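Local coordinates for protein putative oxidoreductase (Bacteroides fragilis NCTC 9343, PDB 3FHL) that probably acts as a nucleotide-dependent oxidoreductase of the Gfo/Idh/MocA family, pairing a Rossmann-type dinucleotide-binding domain with a C-terminal alpha/beta domain, at residues Pro29-Tyr34 and Ile66-Val71; Arg55-Leu60 and Gly83-Ala88; Ser181-Gln186 and Asp212-His217; Phe191-Ala196 and Val334-Glu339. All blocks are in the same frame, centred on the assembly; numbering follows the deposited sequence.

Contact 1: Pro29-Tyr34 and Ile66-Val71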
loop_
_atom_site.group_PDB
_atom_site.type_symbol
_atom_site.label_atom_id
_atom_site.label_comp_id
_atom_site.label_asym_id
_atom_site.label_seq_id
_atom_site.Cartn_x
_atom_site.Cartn_y
_atom_site.Cartn_z
ATOM N N PRO C 29 -25.410 31.990 -7.764
ATOM C CA PRO C 29 -26.419 32.923 -8.290
ATOM C C PRO C 29 -27.429 32.279 -9.242
ATOM O O PRO C 29 -28.459 32.883 -9.541
ATOM C CB PRO C 29 -25.576 33.958 -9.042
ATOM C CG PRO C 29 -24.354 33.223 -9.446
ATOM C CD PRO C 29 -24.067 32.284 -8.304
ATOM N N HIS C 30 -27.151 31.062 -9.699
ATOM C CA HIS C 30 -28.048 30.384 -10.635
ATOM C C HIS C 30 -29.083 29.522 -9.927
ATOM O O HIS C 30 -29.899 28.862 -10.575
ATOM C CB HIS C 30 -27.261 29.536 -11.626
ATOM C CG HIS C 30 -26.210 30.294 -12.377
ATOM N ND1 HIS C 30 -26.509 31.189 -13.381
ATOM C CD2 HIS C 30 -24.858 30.274 -12.280
ATOM C CE1 HIS C 30 -25.388 31.701 -13.862
ATOM N NE2 HIS C 30 -24.371 31.159 -13.213
ATOM N N PHE C 31 -29.041 29.516 -8.597
ATOM C CA PHE C 31 -29.996 28.755 -7.802
ATOM C C PHE C 31 -30.666 29.687 -6.825
ATOM O O PHE C 31 -30.054 30.645 -6.360
ATOM C CB PHE C 31 -29.289 27.638 -6.988
ATOM C CG PHE C 31 -28.728 26.521 -7.840
ATOM C CD1 PHE C 31 -29.436 25.342 -8.011
ATOM C CD2 PHE C 31 -27.496 26.662 -8.473
ATOM C CE1 PHE C 31 -28.932 24.315 -8.817
ATOM C CE2 PHE C 31 -26.992 25.654 -9.289
ATOM C CZ PHE C 31 -27.701 24.478 -9.445
ATOM N N GLU C 32 -31.915 29.383 -6.487
ATOM C CA GLU C 32 -32.534 29.983 -5.323
ATOM C C GLU C 32 -32.769 28.887 -4.295
ATOM O O GLU C 32 -33.428 27.877 -4.589
ATOM C CB GLU C 32 -33.859 30.679 -5.684
ATOM C CG GLU C 32 -34.553 31.308 -4.473
ATOM C CD GLU C 32 -35.992 31.758 -4.735
ATOM O OE1 GLU C 32 -36.582 32.374 -3.823
ATOM O OE2 GLU C 32 -36.535 31.490 -5.829
ATOM N N LEU C 33 -32.213 29.069 -3.098
ATOM C CA LEU C 33 -32.549 28.216 -1.968
ATOM C C LEU C 33 -33.939 28.631 -1.525
ATOM O O LEU C 33 -34.109 29.486 -0.650
ATOM C CB LEU C 33 -31.526 28.333 -0.825
ATOM C CG LEU C 33 -31.682 27.406 0.402
ATOM C CD1 LEU C 33 -31.645 25.905 0.062
ATOM C CD2 LEU C 33 -30.646 27.739 1.481
ATOM N N TYR C 34 -34.928 28.008 -2.157
ATOM C CA TYR C 34 -36.302 28.492 -2.114
ATOM C C TYR C 34 -37.050 27.929 -0.910
ATOM O O TYR C 34 -37.640 28.685 -0.132
ATOM C CB TYR C 34 -37.013 28.186 -3.444
ATOM C CG TYR C 34 -38.484 28.535 -3.455
ATOM C CD1 TYR C 34 -38.920 29.832 -3.157
ATOM C CD2 TYR C 34 -39.442 27.564 -3.749
ATOM C CE1 TYR C 34 -40.280 30.153 -3.154
ATOM C CE2 TYR C 34 -40.805 27.875 -3.753
ATOM C CZ TYR C 34 -41.215 29.170 -3.454
ATOM O OH TYR C 34 -42.559 29.479 -3.454
ATOM N N ILE C 66 -41.085 24.555 -8.056
ATOM C CA ILE C 66 -39.759 23.968 -7.763
ATOM C C ILE C 66 -39.205 23.195 -8.967
ATOM O O ILE C 66 -39.902 22.374 -9.555
ATOM C CB ILE C 66 -39.746 23.146 -6.437
ATOM C CG1 ILE C 66 -39.762 24.100 -5.235
ATOM C CG2 ILE C 66 -38.502 22.233 -6.356
ATOM C CD1 ILE C 66 -39.971 23.422 -3.855
ATOM N N ASP C 67 -37.967 23.512 -9.349
ATOM C CA ASP C 67 -37.284 22.840 -10.459
ATOM C C ASP C 67 -36.479 21.643 -9.966
ATOM O O ASP C 67 -36.352 20.637 -10.668
ATOM C CB ASP C 67 -36.318 23.818 -11.151
ATOM C CG ASP C 67 -37.023 25.044 -11.723
ATOM O OD1 ASP C 67 -37.955 24.863 -12.532
ATOM O OD2 ASP C 67 -36.634 26.182 -11.378
ATOM N N LEU C 68 -35.917 21.777 -8.765
ATOM C CA LEU C 68 -34.936 20.816 -8.240
ATOM C C LEU C 68 -35.154 20.509 -6.769
ATOM O O LEU C 68 -35.341 21.419 -5.953
ATOM C CB LEU C 68 -33.504 21.333 -8.463
ATOM C CG LEU C 68 -32.298 20.532 -7.917
ATOM C CD1 LEU C 68 -32.118 19.238 -8.678
ATOM C CD2 LEU C 68 -31.015 21.357 -7.979
ATOM N N ILE C 69 -35.127 19.220 -6.440
ATOM C CA ILE C 69 -35.201 18.773 -5.057
ATOM C C ILE C 69 -33.919 18.020 -4.684
ATOM O O ILE C 69 -33.481 17.127 -5.403
ATOM C CB ILE C 69 -36.461 17.904 -4.786
ATOM C CG1 ILE C 69 -37.728 18.768 -4.879
ATOM C CG2 ILE C 69 -36.404 17.245 -3.389
ATOM C CD1 ILE C 69 -39.023 17.977 -4.732
ATOM N N VAL C 70 -33.318 18.422 -3.566
ATOM C CA VAL C 70 -32.147 17.749 -3.010
ATOM C C VAL C 70 -32.605 16.818 -1.892
ATOM O O VAL C 70 -33.040 17.277 -0.821
ATOM C CB VAL C 70 -31.103 18.767 -2.493
ATOM C CG1 VAL C 70 -29.883 18.045 -1.882
ATOM C CG2 VAL C 70 -30.653 19.689 -3.629
ATOM N N VAL C 71 -32.518 15.515 -2.153
ATOM C CA VAL C 71 -32.946 14.477 -1.202
ATOM C C VAL C 71 -31.773 14.128 -0.262
ATOM O O VAL C 71 -30.857 13.376 -0.624
ATOM C CB VAL C 71 -33.531 13.234 -1.953
ATOM C CG1 VAL C 71 -33.915 12.084 -1.002
ATOM C CG2 VAL C 71 -34.753 13.644 -2.778
#

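Contact 2: Arg55-Leu60 and Gly83-Ala88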
loop_
_atom_site.group_PDB
_atom_site.type_symbol
_atom_site.label_atom_id
_atom_site.label_comp_id
_atom_site.label_asym_id
_atom_site.label_seq_id
_atom_site.Cartn_x
_atom_site.Cartn_y
_atom_site.Cartn_z
ATOM N N ARG C 55 -42.969 22.052 6.371
ATOM C CA ARG C 55 -42.975 21.053 7.430
ATOM C C ARG C 55 -42.931 19.615 6.925
ATOM O O ARG C 55 -42.770 18.684 7.714
ATOM C CB ARG C 55 -44.204 21.243 8.343
ATOM C CG ARG C 55 -44.243 22.548 9.144
ATOM C CD ARG C 55 -43.000 22.721 9.977
ATOM N NE ARG C 55 -42.940 24.007 10.668
ATOM C CZ ARG C 55 -41.838 24.504 11.233
ATOM N NH1 ARG C 55 -40.693 23.830 11.183
ATOM N NH2 ARG C 55 -41.874 25.683 11.844
ATOM N N SER C 56 -43.095 19.424 5.619
ATOM C CA SER C 56 -43.083 18.078 5.065
ATOM C C SER C 56 -42.449 18.043 3.693
ATOM O O SER C 56 -42.351 19.075 3.012
ATOM C CB SER C 56 -44.500 17.487 5.000
ATOM O OG SER C 56 -45.301 18.172 4.049
ATOM N N PHE C 57 -42.028 16.841 3.305
ATOM C CA PHE C 57 -41.393 16.595 2.025
ATOM C C PHE C 57 -42.383 16.761 0.878
ATOM O O PHE C 57 -42.025 17.287 -0.180
ATOM C CB PHE C 57 -40.778 15.191 1.985
ATOM C CG PHE C 57 -40.077 14.878 0.693
ATOM C CD1 PHE C 57 -38.892 15.525 0.357
ATOM C CD2 PHE C 57 -40.612 13.958 -0.198
ATOM C CE1 PHE C 57 -38.248 15.242 -0.837
ATOM C CE2 PHE C 57 -39.977 13.681 -1.393
ATOM C CZ PHE C 57 -38.793 14.325 -1.714
ATOM N N LYS C 58 -43.618 16.312 1.098
ATOM C CA LYS C 58 -44.716 16.457 0.129
ATOM C C LYS C 58 -44.925 17.918 -0.320
ATOM O O LYS C 58 -45.259 18.175 -1.475
ATOM C CB LYS C 58 -46.014 15.885 0.720
ATOM C CG LYS C 58 -47.096 15.571 -0.308
ATOM C CD LYS C 58 -48.466 15.374 0.350
ATOM C CE LYS C 58 -48.812 13.896 0.525
ATOM N NZ LYS C 58 -49.198 13.243 -0.763
ATOM N N GLU C 59 -44.687 18.867 0.585
ATOM C CA GLU C 59 -44.759 20.293 0.261
ATOM C C GLU C 59 -43.667 20.760 -0.708
ATOM O O GLU C 59 -43.783 21.836 -1.309
ATOM C CB GLU C 59 -44.762 21.137 1.535
ATOM C CG GLU C 59 -46.076 21.060 2.292
ATOM C CD GLU C 59 -45.999 21.694 3.660
ATOM O OE1 GLU C 59 -46.170 22.931 3.765
ATOM O OE2 GLU C 59 -45.777 20.949 4.635
ATOM N N LEU C 60 -42.614 19.959 -0.870
ATOM C CA LEU C 60 -41.641 20.212 -1.926
ATOM C C LEU C 60 -42.126 19.634 -3.226
ATOM O O LEU C 60 -42.079 20.307 -4.253
ATOM C CB LEU C 60 -40.260 19.605 -1.616
ATOM C CG LEU C 60 -39.465 20.139 -0.436
ATOM C CD1 LEU C 60 -38.050 19.515 -0.446
ATOM C CD2 LEU C 60 -39.403 21.637 -0.474
ATOM N N GLY C 83 -38.344 8.911 -5.645
ATOM C CA GLY C 83 -39.427 8.452 -6.519
ATOM C C GLY C 83 -40.607 9.413 -6.547
ATOM O O GLY C 83 -41.138 9.705 -7.616
ATOM N N MET C 84 -41.002 9.899 -5.369
ATOM C CA MET C 84 -42.078 10.879 -5.225
ATOM C C MET C 84 -41.744 12.163 -5.963
ATOM O O MET C 84 -42.596 12.727 -6.658
ATOM C CB MET C 84 -42.308 11.216 -3.757
ATOM C CG MET C 84 -43.282 10.309 -3.007
ATOM S SD MET C 84 -43.405 10.866 -1.288
ATOM C CE MET C 84 -44.020 12.548 -1.490
ATOM N N ALA C 85 -40.499 12.617 -5.807
ATOM C CA ALA C 85 -40.027 13.840 -6.460
ATOM C C ALA C 85 -39.999 13.724 -7.980
ATOM O O ALA C 85 -40.372 14.668 -8.681
ATOM C CB ALA C 85 -38.661 14.252 -5.912
ATOM N N LEU C 86 -39.582 12.567 -8.483
ATOM C CA LEU C 86 -39.537 12.329 -9.925
ATOM C C LEU C 86 -40.942 12.200 -10.522
ATOM O O LEU C 86 -41.208 12.718 -11.604
ATOM C CB LEU C 86 -38.725 11.070 -10.253
ATOM C CG LEU C 86 -37.200 11.138 -10.104
ATOM C CD1 LEU C 86 -36.608 9.734 -10.227
ATOM C CD2 LEU C 86 -36.573 12.090 -11.115
ATOM N N GLU C 87 -41.830 11.505 -9.811
ATOM C CA GLU C 87 -43.212 11.322 -10.266
ATOM C C GLU C 87 -43.903 12.684 -10.346
ATOM O O GLU C 87 -44.653 12.949 -11.283
ATOM C CB GLU C 87 -43.977 10.368 -9.339
ATOM C CG GLU C 87 -45.039 9.538 -10.047
ATOM C CD GLU C 87 -44.440 8.482 -10.971
ATOM O OE1 GLU C 87 -43.967 7.436 -10.466
ATOM O OE2 GLU C 87 -44.451 8.702 -12.204
ATOM N N ALA C 88 -43.585 13.557 -9.391
ATOM C CA ALA C 88 -44.077 14.938 -9.358
ATOM C C ALA C 88 -43.439 15.865 -10.396
ATOM O O ALA C 88 -43.775 17.050 -10.458
ATOM C CB ALA C 88 -43.908 15.520 -7.960
#

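Contact 3: Ser181-Gln186 and Asp212-His217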
loop_
_atom_site.group_PDB
_atom_site.type_symbol
_atom_site.label_atom_id
_atom_site.label_comp_id
_atom_site.label_asym_id
_atom_site.label_seq_id
_atom_site.Cartn_x
_atom_site.Cartn_y
_atom_site.Cartn_z
ATOM N N SER C 181 -16.209 3.974 -1.079
ATOM C CA SER C 181 -17.093 4.552 -2.100
ATOM C C SER C 181 -16.455 5.778 -2.752
ATOM O O SER C 181 -16.384 5.849 -3.972
ATOM C CB SER C 181 -18.478 4.902 -1.536
ATOM O OG SER C 181 -18.369 5.803 -0.441
ATOM N N HIS C 182 -15.935 6.704 -1.944
ATOM C CA HIS C 182 -15.286 7.906 -2.484
ATOM C C HIS C 182 -14.067 7.596 -3.355
ATOM O O HIS C 182 -13.885 8.206 -4.406
ATOM C CB HIS C 182 -14.858 8.869 -1.364
ATOM C CG HIS C 182 -15.984 9.365 -0.516
ATOM N ND1 HIS C 182 -16.910 10.279 -0.967
ATOM C CD2 HIS C 182 -16.306 9.109 0.774
ATOM C CE1 HIS C 182 -17.767 10.545 0.000
ATOM N NE2 HIS C 182 -17.420 9.850 1.068
ATOM N N LEU C 183 -13.236 6.651 -2.918
ATOM C CA LEU C 183 -11.985 6.338 -3.618
ATOM C C LEU C 183 -12.237 5.591 -4.908
ATOM O O LEU C 183 -11.550 5.821 -5.901
ATOM C CB LEU C 183 -11.040 5.503 -2.724
ATOM C CG LEU C 183 -10.648 6.128 -1.372
ATOM C CD1 LEU C 183 -9.561 5.320 -0.708
ATOM C CD2 LEU C 183 -10.171 7.589 -1.533
ATOM N N ILE C 184 -13.164 4.639 -4.855
ATOM C CA ILE C 184 -13.567 3.878 -6.029
ATOM C C ILE C 184 -14.203 4.797 -7.081
ATOM O O ILE C 184 -13.849 4.726 -8.256
ATOM C CB ILE C 184 -14.544 2.734 -5.668
ATOM C CG1 ILE C 184 -13.836 1.656 -4.831
ATOM C CG2 ILE C 184 -15.066 2.100 -6.940
ATOM C CD1 ILE C 184 -14.758 0.795 -3.981
ATOM N N ASP C 185 -15.128 5.660 -6.650
ATOM C CA ASP C 185 -15.724 6.651 -7.567
ATOM C C ASP C 185 -14.681 7.456 -8.343
ATOM O O ASP C 185 -14.728 7.526 -9.577
ATOM C CB ASP C 185 -16.663 7.591 -6.818
ATOM C CG ASP C 185 -17.278 8.643 -7.732
ATOM O OD1 ASP C 185 -18.006 8.266 -8.693
ATOM O OD2 ASP C 185 -17.023 9.845 -7.482
ATOM N N GLN C 186 -13.714 8.007 -7.614
ATOM C CA GLN C 186 -12.590 8.721 -8.209
ATOM C C GLN C 186 -11.810 7.867 -9.189
ATOM O O GLN C 186 -11.478 8.342 -10.276
ATOM C CB GLN C 186 -11.647 9.241 -7.121
ATOM C CG GLN C 186 -12.182 10.434 -6.293
ATOM C CD GLN C 186 -11.245 10.794 -5.146
ATOM O OE1 GLN C 186 -10.350 10.021 -4.813
ATOM N NE2 GLN C 186 -11.447 11.967 -4.535
ATOM N N ASP C 212 -12.365 -2.032 9.310
ATOM C CA ASP C 212 -11.713 -0.759 9.579
ATOM C C ASP C 212 -10.392 -0.696 8.829
ATOM O O ASP C 212 -9.518 0.102 9.151
ATOM C CB ASP C 212 -11.540 -0.530 11.094
ATOM C CG ASP C 212 -10.801 -1.674 11.806
ATOM O OD1 ASP C 212 -10.063 -2.437 11.155
ATOM O OD2 ASP C 212 -10.949 -1.802 13.045
ATOM N N TYR C 213 -10.271 -1.549 7.810
ATOM C CA TYR C 213 -9.104 -1.577 6.953
ATOM C C TYR C 213 -9.550 -2.188 5.637
ATOM O O TYR C 213 -10.221 -3.217 5.632
ATOM C CB TYR C 213 -8.010 -2.488 7.544
ATOM C CG TYR C 213 -6.848 -2.727 6.612
ATOM C CD1 TYR C 213 -5.722 -1.911 6.669
ATOM C CD2 TYR C 213 -6.881 -3.751 5.650
ATOM C CE1 TYR C 213 -4.668 -2.096 5.808
ATOM C CE2 TYR C 213 -5.822 -3.939 4.771
ATOM C CZ TYR C 213 -4.715 -3.104 4.872
ATOM O OH TYR C 213 -3.649 -3.254 4.033
ATOM N N PHE C 214 -9.124 -1.597 4.529
ATOM C CA PHE C 214 -9.259 -2.296 3.240
ATOM C C PHE C 214 -8.082 -1.981 2.357
ATOM O O PHE C 214 -7.487 -0.906 2.462
ATOM C CB PHE C 214 -10.614 -1.985 2.553
ATOM C CG PHE C 214 -10.766 -0.563 2.052
ATOM C CD1 PHE C 214 -10.135 -0.134 0.879
ATOM C CD2 PHE C 214 -11.555 0.338 2.743
ATOM C CE1 PHE C 214 -10.275 1.164 0.428
ATOM C CE2 PHE C 214 -11.716 1.636 2.286
ATOM C CZ PHE C 214 -11.062 2.051 1.129
ATOM N N ILE C 215 -7.715 -2.939 1.520
ATOM C CA ILE C 215 -6.862 -2.674 0.382
ATOM C C ILE C 215 -7.562 -3.287 -0.839
ATOM O O ILE C 215 -8.027 -4.418 -0.778
ATOM C CB ILE C 215 -5.402 -3.187 0.556
ATOM C CG1 ILE C 215 -4.551 -2.782 -0.652
ATOM C CG2 ILE C 215 -5.344 -4.713 0.826
ATOM C CD1 ILE C 215 -3.076 -2.773 -0.388
ATOM N N ILE C 216 -7.653 -2.514 -1.918
ATOM C CA ILE C 216 -8.352 -2.929 -3.132
ATOM C C ILE C 216 -7.478 -2.694 -4.339
ATOM O O ILE C 216 -6.896 -1.626 -4.513
ATOM C CB ILE C 216 -9.701 -2.175 -3.294
ATOM C CG1 ILE C 216 -10.631 -2.502 -2.115
ATOM C CG2 ILE C 216 -10.351 -2.509 -4.643
ATOM C CD1 ILE C 216 -11.833 -1.569 -1.964
ATOM N N HIS C 217 -7.399 -3.701 -5.196
ATOM C CA HIS C 217 -6.776 -3.536 -6.488
ATOM C C HIS C 217 -7.842 -3.641 -7.553
ATOM O O HIS C 217 -8.578 -4.623 -7.591
ATOM C CB HIS C 217 -5.695 -4.593 -6.709
ATOM C CG HIS C 217 -4.563 -4.471 -5.745
ATOM N ND1 HIS C 217 -3.733 -3.375 -5.728
ATOM C CD2 HIS C 217 -4.164 -5.266 -4.726
ATOM C CE1 HIS C 217 -2.849 -3.511 -4.757
ATOM N NE2 HIS C 217 -3.085 -4.655 -4.138
#

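Contact 4: Phe191-Ala196 and Val334-Glu339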
loop_
_atom_site.group_PDB
_atom_site.type_symbol
_atom_site.label_atom_id
_atom_site.label_comp_id
_atom_site.label_asym_id
_atom_site.label_seq_id
_atom_site.Cartn_x
_atom_site.Cartn_y
_atom_site.Cartn_z
ATOM N N PHE C 191 -10.168 6.180 -14.822
ATOM C CA PHE C 191 -9.581 5.024 -15.518
ATOM C C PHE C 191 -10.590 4.025 -16.049
ATOM O O PHE C 191 -10.214 3.114 -16.770
ATOM C CB PHE C 191 -8.587 4.274 -14.608
ATOM C CG PHE C 191 -7.532 5.151 -14.008
ATOM C CD1 PHE C 191 -6.599 5.787 -14.815
ATOM C CD2 PHE C 191 -7.486 5.357 -12.639
ATOM C CE1 PHE C 191 -5.630 6.623 -14.264
ATOM C CE2 PHE C 191 -6.515 6.167 -12.083
ATOM C CZ PHE C 191 -5.587 6.806 -12.893
ATOM N N GLY C 192 -11.854 4.179 -15.667
ATOM C CA GLY C 192 -12.907 3.258 -16.117
ATOM C C GLY C 192 -13.107 2.068 -15.195
ATOM O O GLY C 192 -12.442 1.942 -14.160
ATOM N N MET C 193 -14.035 1.196 -15.566
ATOM C CA MET C 193 -14.309 -0.018 -14.809
ATOM C C MET C 193 -13.237 -1.096 -15.031
ATOM O O MET C 193 -12.774 -1.295 -16.162
ATOM C CB MET C 193 -15.723 -0.546 -15.106
ATOM C CG MET C 193 -16.839 0.362 -14.575
ATOM S SD MET C 193 -17.173 0.294 -12.803
ATOM C CE MET C 193 -18.112 -1.231 -12.659
ATOM N N PRO C 194 -12.829 -1.784 -13.945
ATOM C CA PRO C 194 -11.811 -2.831 -14.059
ATOM C C PRO C 194 -12.362 -4.162 -14.604
ATOM O O PRO C 194 -13.561 -4.434 -14.506
ATOM C CB PRO C 194 -11.347 -3.000 -12.612
ATOM C CG PRO C 194 -12.548 -2.706 -11.815
ATOM C CD PRO C 194 -13.287 -1.628 -12.552
ATOM N N GLU C 195 -11.490 -4.992 -15.156
ATOM C CA GLU C 195 -11.874 -6.363 -15.498
ATOM C C GLU C 195 -12.084 -7.232 -14.264
ATOM O O GLU C 195 -12.958 -8.104 -14.251
ATOM C CB GLU C 195 -10.813 -7.003 -16.381
ATOM C CG GLU C 195 -10.663 -6.351 -17.730
ATOM C CD GLU C 195 -9.524 -6.950 -18.521
ATOM O OE1 GLU C 195 -9.104 -8.080 -18.194
ATOM O OE2 GLU C 195 -9.047 -6.294 -19.468
ATOM N N ALA C 196 -11.282 -6.997 -13.225
ATOM C CA ALA C 196 -11.339 -7.823 -12.022
ATOM C C ALA C 196 -11.042 -7.018 -10.752
ATOM O O ALA C 196 -10.531 -5.901 -10.821
ATOM C CB ALA C 196 -10.374 -9.020 -12.158
ATOM N N VAL C 334 -20.138 2.119 -8.644
ATOM C CA VAL C 334 -19.311 2.117 -7.440
ATOM C C VAL C 334 -19.694 0.966 -6.517
ATOM O O VAL C 334 -18.820 0.239 -6.047
ATOM C CB VAL C 334 -19.394 3.467 -6.726
ATOM C CG1 VAL C 334 -18.836 3.399 -5.305
ATOM C CG2 VAL C 334 -18.659 4.493 -7.544
ATOM N N ILE C 335 -20.999 0.784 -6.310
ATOM C CA ILE C 335 -21.546 -0.278 -5.455
ATOM C C ILE C 335 -21.234 -1.673 -5.993
ATOM O O ILE C 335 -21.000 -2.594 -5.211
ATOM C CB ILE C 335 -23.067 -0.084 -5.194
ATOM C CG1 ILE C 335 -23.281 1.047 -4.187
ATOM C CG2 ILE C 335 -23.744 -1.370 -4.675
ATOM C CD1 ILE C 335 -24.723 1.530 -4.100
ATOM N N ARG C 336 -21.201 -1.819 -7.316
ATOM C CA ARG C 336 -20.800 -3.070 -7.929
ATOM C C ARG C 336 -19.360 -3.431 -7.532
ATOM O O ARG C 336 -19.090 -4.577 -7.149
ATOM C CB ARG C 336 -20.910 -2.987 -9.450
ATOM C CG ARG C 336 -20.552 -4.277 -10.172
ATOM C CD ARG C 336 -20.910 -4.174 -11.644
ATOM N NE ARG C 336 -20.552 -5.366 -12.407
ATOM C CZ ARG C 336 -20.247 -5.355 -13.703
ATOM N NH1 ARG C 336 -20.243 -4.209 -14.378
ATOM N NH2 ARG C 336 -19.933 -6.485 -14.323
ATOM N N ILE C 337 -18.457 -2.449 -7.621
ATOM C CA ILE C 337 -17.070 -2.614 -7.168
ATOM C C ILE C 337 -16.972 -2.938 -5.670
ATOM O O ILE C 337 -16.228 -3.845 -5.286
ATOM C CB ILE C 337 -16.185 -1.388 -7.534
ATOM C CG1 ILE C 337 -16.262 -1.091 -9.034
ATOM C CG2 ILE C 337 -14.716 -1.604 -7.115
ATOM C CD1 ILE C 337 -15.825 -2.229 -9.905
ATOM N N ILE C 338 -17.733 -2.224 -4.840
ATOM C CA ILE C 338 -17.772 -2.480 -3.394
ATOM C C ILE C 338 -18.227 -3.920 -3.094
ATOM O O ILE C 338 -17.620 -4.615 -2.283
ATOM C CB ILE C 338 -18.681 -1.483 -2.663
ATOM C CG1 ILE C 338 -18.036 -0.092 -2.624
ATOM C CG2 ILE C 338 -18.985 -1.955 -1.236
ATOM C CD1 ILE C 338 -18.916 0.988 -1.982
ATOM N N GLU C 339 -19.277 -4.366 -3.776
ATOM C CA GLU C 339 -19.778 -5.720 -3.602
ATOM C C GLU C 339 -18.749 -6.747 -4.057
ATOM O O GLU C 339 -18.584 -7.773 -3.407
ATOM C CB GLU C 339 -21.124 -5.898 -4.314
ATOM C CG GLU C 339 -22.276 -5.193 -3.574
ATOM C CD GLU C 339 -23.604 -5.224 -4.333
ATOM O OE1 GLU C 339 -23.635 -5.645 -5.514
ATOM O OE2 GLU C 339 -24.624 -4.815 -3.740
#

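Contact 1: Pro29-Tyr34 and Ile66-Val71
In the parallel Rossmann sheet, strand 31-37 meets strand 68-71 and the loop residue Ile66 just before it, through side chains that pass over strand 6-10, which runs between them. The spacing is the first evidence: the CA atoms of Phe31 and Leu68 are 9.4 Å apart, too far for direct strand pairing, and Glu32 makes its backbone bonds to Ile6 and Thr8 of the middle strand. At one end, Phe31 CE1 lies 3.7 Å from Leu68 CD2, the methyl meeting the ring at its edge, near the ring plane. Leu68 points its CG anti to the backbone N (chi1 176°), which sends the branch across toward the phenyl group. Ile25 of helix 15-27 and Ile314 of helix 309-320 also pack on Phe31. At the other end Tyr34 turns the edge of its ring to Ile66, with CD2 3.8 Å from CG1 and the methylene in the ring plane; Ile66 CD1 follows at 4.2 Å from Tyr34 CD2. Lys7 makes a cation-pi contact with the same tyrosine. Both meetings are carbon against carbon and bury only 122 Å² between the segments, which implies weak, directionless dispersion bridging two strands that are not paired with each other, each lying beside strand 6-10.

Contact 2: Arg55-Leu60 and Gly83-Ala88
Phe57 extends its ring with CG opposite the backbone N (chi1 -179°), while Met84 starts with CG opposite its carbonyl carbon (chi1 -88°) and then folds at the thioether (chi3 60°), which brings the terminal methyl back to the phenyl group. The two side chains run past each other in opposite directions. Met84 CE sits 3.9 Å from Phe57 CD2, at the ring edge and near its plane, and Met84 CB is 4.1 Å from Phe57 CE2, so both the start and the end of the methionine touch one side of the ring rim. Ala85 CB adds an oblique approach, 4.2 Å from Phe57 CZ. On the outer margin the methionine methyl also comes within 4.3 Å of Lys58 CA. Within the short helix 58-61, Glu59 turns back toward the residues that precede it: its OE2 accepts Ser56 OG at 2.9 Å through the anti lone pair, with a weak second bond from Arg55 N. Tyr81, from helix 78-87, stacks with Phe57, and Ile69 of strand 68-71 packs on it too. Helix 78-87 thus meets the 55-60 segment through an apolar seam of methyl and ring carbons, whereas the polar bonds of that segment fix its local shape and leave the seam itself to dispersion.

Contact 3: Ser181-Gln186 and Asp212-His217
Ser181 OG, two and three residues before Leu183 and Ile184, which meet Phe214 and Ile216, is held by two groups, the Tyr177 carbonyl oxygen and Lys96 NZ; the Ser181 carbonyl oxygen takes the helical bond from Asp185 N at 3.0 Å. The contact proper is apolar. Leu183 CD1 reaches Phe214 CZ at 4.0 Å, arriving at the far edge of the ring and near its plane, so the faces of the phenyl group are not what this leucine uses. Phe214 places CG between its backbone N and carbonyl carbon (chi1 69°), and from there the ring reaches out toward the helix. Beside this pair, Ile184 CD1 and Ile216 CD1 meet methyl to methyl at 4.3 Å, a loose approach, while Ile337 and Ile338 of helix 328-347 also pack on Ile184. Strand side chains alternate accordingly: Phe214 and Ile216 go to helix 180-191, whereas Tyr213 hydrogen-bonds Glu148 of the second subunit and His217 NE2 bonds His217 NE2 of that subunit. At the strand start Asp212 and Tyr213 both face Gly202, a classic beta bulge. Helices on one face of a mixed sheet, with a partner subunit on the other, are consistent with the C-terminal domain of the Gfo/Idh/MocA family.

Contact 4: Phe191-Ala196 and Val334-Glu339
Arg336 is the first residue of 334-339 to touch Met193. Its chain is extended from CG to NE, with CG anti to the backbone N (chi1 -178°), so the side chain crosses the methionine at its terminal methyl: Met193 CE lies 4.0 Å from Arg336 NH1 and 4.2 Å from Arg336 CD, oblique to the guanidinium plane. Next comes Ile337, the residue nearest Met193 by backbone, with the two CA atoms 8.5 Å apart. Its CD1 carries most of the meeting, 3.7 Å from Met193 CE and equally 3.7 Å from Pro194 CD, while Met193 SD stands 4.1 Å from both CD1 and CG1. The methionine bends at chi2 and chi3 (-77° and -78°), which curls its tail alongside the isoleucine, the two running in opposite directions. Helix 328-347 here packs against the turn that leads from helix 180-191 into strand 194-202 of the mixed sheet. Gly192 makes that exit with a positive phi, and further on Glu195 and Ala196 form a classic beta bulge opposite Leu219. Leu218 of the adjoining strand 213-221 packs on both Pro194 and Ile337. Beyond, Ile338 N closes a helical bond with Val334 O at 3.0 Å.

The four contacts form two pairs, one in each domain. Contacts 1 and 2 lie in the Rossmann domain with centres 13 Å apart; they interleave along the chain and join through Ile69 of strand 68-71, which packs on Phe57, Leu60 and Ala85. Contacts 3 and 4, in the C-terminal domain, have centres 10 Å apart and also interleave; they reach neighbouring strands, 213-221 and 194-202, of the mixed sheet, while helices 180-191 and 328-347 pack together where Asp185 meets Val334. No contact of one pair touches a contact of the other: centres are 32 to 34 Å apart, and the Rossmann pair closes before the other opens. Each pair thus belongs to a different sheet, although helix 309-320 also packs on the Rossmann strands.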